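Local coordinates for protein ATP phosphoribosyltransferase regulatory subunit (Lactococcus lactis, PDB 1Z7M) that is required, as the HisZ regulatory subunit, for the first step of histidine biosynthesis and may let histidine feedback-regulate ATP phosphoribosyltransferase activity, at residues K77-F85 and K125-H133. Sequence-based numbering, arbitrary orientation.
Sequences KTFNQEKMF and KIFRKEKRH
Lys129 and Phe85 carry this contact in the class II aminoacyl-tRNA synthetase-like fold of HisZ, between the loop that leads into strand 86-88 and the end of strand 118-127. Phe127-Arg128-Lys129-Glu130, at the end of strand 118-127 and ahead of the antiparallel strand 139-148, is consistent with the fRxE signature of class II motif 2. The aliphatic chain of Lys129 lies over one face of the Phe85 ring, with CG 3.9 Å from the ring centroid and offset toward CZ, a CH-pi contact. Extended beyond CG, Lys129 passes obliquely over the ring, from CG above the CZ side to CE near CD2 (3.8 Å). Its NZ ends 3.8 Å from Met84 O and too far from the ring for more than a weak cation-pi attraction. At the ring's edge, Phe127 O lies in plane, 3.9 Å from Phe85 CD1, while the two phenylalanine side chains cross at about a right angle and touch through Phe127 CB.

The backbones are tied by one hydrogen bond, Lys129 N to Lys83 O (2.8 Å), bent to 139° at the hydrogen. Lys83 O is also met by the CA-H of Arg128 (CA to O 3.3 Å). Outward from this junction, Lys83 NZ and Glu130 OE1 form a long salt bridge (3.9 Å).

Phe85 is framed further by the second subunit, another copy of this protein, whose Phe63 stacks on its ring and whose Phe87 also meets it; the contact therefore adjoins a subunit interface. In the same chain, Tyr99 makes a cation-pi contact with Arg128, and its hydroxyl donates a hydrogen bond to Thr78 O. Bent at its third torsion (109°), Arg128 brings NH2 to 4.0 Å from Thr78 CG2, the methyl lying in the guanidinium plane at its edge.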
# COMPACT_ATOMS: atom_id res chain seq x y z
N LYS B 77 1.27 4.22 26.54
CA LYS B 77 1.98 4.12 25.25
C LYS B 77 1.67 2.83 24.45
O LYS B 77 2.34 1.80 24.58
CB LYS B 77 3.49 4.17 25.47
CG LYS B 77 4.31 4.08 24.20
CD LYS B 77 5.80 4.13 24.49
CE LYS B 77 6.61 4.04 23.21
NZ LYS B 77 8.08 4.08 23.48
N THR B 78 0.63 2.93 23.62
CA THR B 78 0.17 1.75 22.90
C THR B 78 -0.25 2.09 21.48
O THR B 78 0.36 1.61 20.51
CB THR B 78 -0.93 1.13 23.73
OG1 THR B 78 -1.74 2.15 24.30
CG2 THR B 78 -0.35 0.26 24.83
N PHE B 79 -1.26 2.91 21.35
CA PHE B 79 -1.76 3.25 20.02
C PHE B 79 -0.90 4.28 19.29
O PHE B 79 -1.25 5.46 19.20
CB PHE B 79 -3.20 3.73 20.14
CG PHE B 79 -4.14 2.69 20.68
CD1 PHE B 79 -4.62 1.67 19.86
CD2 PHE B 79 -4.53 2.71 22.02
CE1 PHE B 79 -5.47 0.70 20.36
CE2 PHE B 79 -5.39 1.74 22.52
CZ PHE B 79 -5.85 0.73 21.69
N ASN B 80 0.24 3.82 18.77
CA ASN B 80 1.22 4.63 18.04
C ASN B 80 1.33 4.03 16.63
O ASN B 80 1.66 2.86 16.49
CB ASN B 80 2.55 4.55 18.81
CG ASN B 80 3.71 5.12 18.04
OD1 ASN B 80 3.61 6.20 17.45
ND2 ASN B 80 4.84 4.40 18.07
N GLN B 81 1.05 4.84 15.60
CA GLN B 81 1.07 4.35 14.23
C GLN B 81 2.27 3.58 13.76
O GLN B 81 2.22 2.93 12.72
CB GLN B 81 0.83 5.49 13.24
CG GLN B 81 -0.56 5.48 12.66
CD GLN B 81 -0.71 6.44 11.50
OE1 GLN B 81 -0.04 6.30 10.47
NE2 GLN B 81 -1.61 7.42 11.65
N GLU B 82 3.35 3.65 14.51
CA GLU B 82 4.57 2.97 14.13
C GLU B 82 4.54 1.45 14.25
O GLU B 82 5.17 0.76 13.45
CB GLU B 82 5.73 3.49 14.96
CG GLU B 82 5.87 4.99 14.94
CD GLU B 82 6.86 5.46 15.98
OE1 GLU B 82 7.05 6.70 16.11
OE2 GLU B 82 7.45 4.59 16.66
N LYS B 83 3.82 0.92 15.23
CA LYS B 83 3.77 -0.52 15.42
C LYS B 83 2.67 -1.21 14.64
O LYS B 83 2.45 -2.40 14.79
CB LYS B 83 3.60 -0.86 16.90
CG LYS B 83 4.69 -0.34 17.81
CD LYS B 83 4.32 -0.57 19.27
CE LYS B 83 5.47 -0.20 20.21
NZ LYS B 83 6.67 -1.09 20.03
N MET B 84 1.98 -0.45 13.79
CA MET B 84 0.88 -0.98 12.99
C MET B 84 1.19 -1.31 11.53
O MET B 84 1.91 -0.58 10.85
CB MET B 84 -0.29 -0.01 13.00
CG MET B 84 -0.90 0.22 14.33
SD MET B 84 -2.02 1.60 14.21
CE MET B 84 -1.95 2.19 15.87
N PHE B 85 0.62 -2.42 11.06
CA PHE B 85 0.78 -2.83 9.67
C PHE B 85 -0.34 -2.16 8.91
O PHE B 85 -1.51 -2.44 9.15
CB PHE B 85 0.65 -4.33 9.51
CG PHE B 85 1.77 -5.10 10.13
CD1 PHE B 85 1.72 -5.45 11.47
CD2 PHE B 85 2.86 -5.50 9.36
CE1 PHE B 85 2.75 -6.19 12.04
CE2 PHE B 85 3.89 -6.24 9.93
CZ PHE B 85 3.83 -6.59 11.27
N LYS B 125 -5.58 -13.36 17.30
CA LYS B 125 -4.37 -12.59 17.45
C LYS B 125 -4.38 -11.19 16.88
O LYS B 125 -5.12 -10.89 15.94
CB LYS B 125 -3.20 -13.38 16.88
CG LYS B 125 -3.41 -13.82 15.47
CD LYS B 125 -2.16 -14.48 14.89
CE LYS B 125 -1.87 -15.82 15.53
NZ LYS B 125 -0.80 -16.53 14.78
N ILE B 126 -3.56 -10.34 17.49
CA ILE B 126 -3.38 -8.95 17.09
C ILE B 126 -1.98 -8.90 16.50
O ILE B 126 -1.17 -9.77 16.78
CB ILE B 126 -3.43 -7.98 18.30
CG1 ILE B 126 -2.40 -8.38 19.35
CG2 ILE B 126 -4.81 -7.95 18.88
CD1 ILE B 126 -2.20 -7.32 20.39
N PHE B 127 -1.72 -7.88 15.68
CA PHE B 127 -0.42 -7.75 15.03
C PHE B 127 0.25 -6.42 15.29
O PHE B 127 -0.24 -5.38 14.84
CB PHE B 127 -0.59 -7.94 13.53
CG PHE B 127 -1.41 -9.13 13.16
CD1 PHE B 127 -2.80 -9.04 13.10
CD2 PHE B 127 -0.81 -10.36 12.90
CE1 PHE B 127 -3.57 -10.17 12.80
CE2 PHE B 127 -1.57 -11.49 12.60
CZ PHE B 127 -2.95 -11.39 12.55
N ARG B 128 1.37 -6.45 16.01
CA ARG B 128 2.14 -5.25 16.33
C ARG B 128 3.54 -5.49 15.80
O ARG B 128 3.96 -6.64 15.68
CB ARG B 128 2.20 -5.03 17.85
CG ARG B 128 0.84 -4.99 18.56
CD ARG B 128 0.95 -5.31 20.07
NE ARG B 128 0.73 -4.14 20.94
CZ ARG B 128 -0.42 -3.47 21.07
NH1 ARG B 128 -1.51 -3.83 20.40
NH2 ARG B 128 -0.48 -2.43 21.89
N LYS B 129 4.27 -4.43 15.47
CA LYS B 129 5.63 -4.57 14.96
C LYS B 129 6.65 -4.51 16.08
O LYS B 129 6.51 -3.73 17.02
CB LYS B 129 5.97 -3.47 13.97
CG LYS B 129 5.33 -3.62 12.64
CD LYS B 129 5.71 -2.46 11.80
CE LYS B 129 5.16 -2.62 10.41
NZ LYS B 129 5.45 -1.40 9.60
N GLU B 130 7.69 -5.32 15.97
CA GLU B 130 8.75 -5.33 16.98
C GLU B 130 10.10 -5.31 16.27
O GLU B 130 10.16 -5.58 15.08
CB GLU B 130 8.61 -6.58 17.87
CG GLU B 130 7.38 -6.54 18.78
CD GLU B 130 7.43 -5.41 19.82
OE1 GLU B 130 6.35 -4.94 20.24
OE2 GLU B 130 8.55 -4.99 20.23
N LYS B 131 11.18 -4.97 16.96
CA LYS B 131 12.48 -4.93 16.31
C LYS B 131 13.03 -6.32 16.01
O LYS B 131 12.78 -7.26 16.75
CB LYS B 131 13.47 -4.13 17.15
CG LYS B 131 13.06 -2.68 17.27
CD LYS B 131 14.15 -1.80 17.83
CE LYS B 131 13.77 -0.33 17.62
NZ LYS B 131 14.76 0.65 18.17
N ARG B 132 13.78 -6.43 14.92
CA ARG B 132 14.33 -7.72 14.52
C ARG B 132 15.41 -8.24 15.46
O ARG B 132 15.91 -7.49 16.29
CB ARG B 132 14.87 -7.63 13.08
CG ARG B 132 13.89 -7.00 12.10
CD ARG B 132 14.32 -7.10 10.63
NE ARG B 132 14.10 -8.43 10.04
CZ ARG B 132 13.53 -8.65 8.85
NH1 ARG B 132 13.11 -7.63 8.11
NH2 ARG B 132 13.36 -9.90 8.41
N HIS B 133 15.74 -9.52 15.33
CA HIS B 133 16.76 -10.23 16.14
C HIS B 133 16.57 -10.27 17.66
O HIS B 133 17.53 -10.12 18.43
CB HIS B 133 18.17 -9.69 15.83
CG HIS B 133 18.49 -9.63 14.36
ND1 HIS B 133 18.16 -10.65 13.49
CD2 HIS B 133 19.12 -8.69 13.63
CE1 HIS B 133 18.58 -10.33 12.28
NE2 HIS B 133 19.16 -9.15 12.33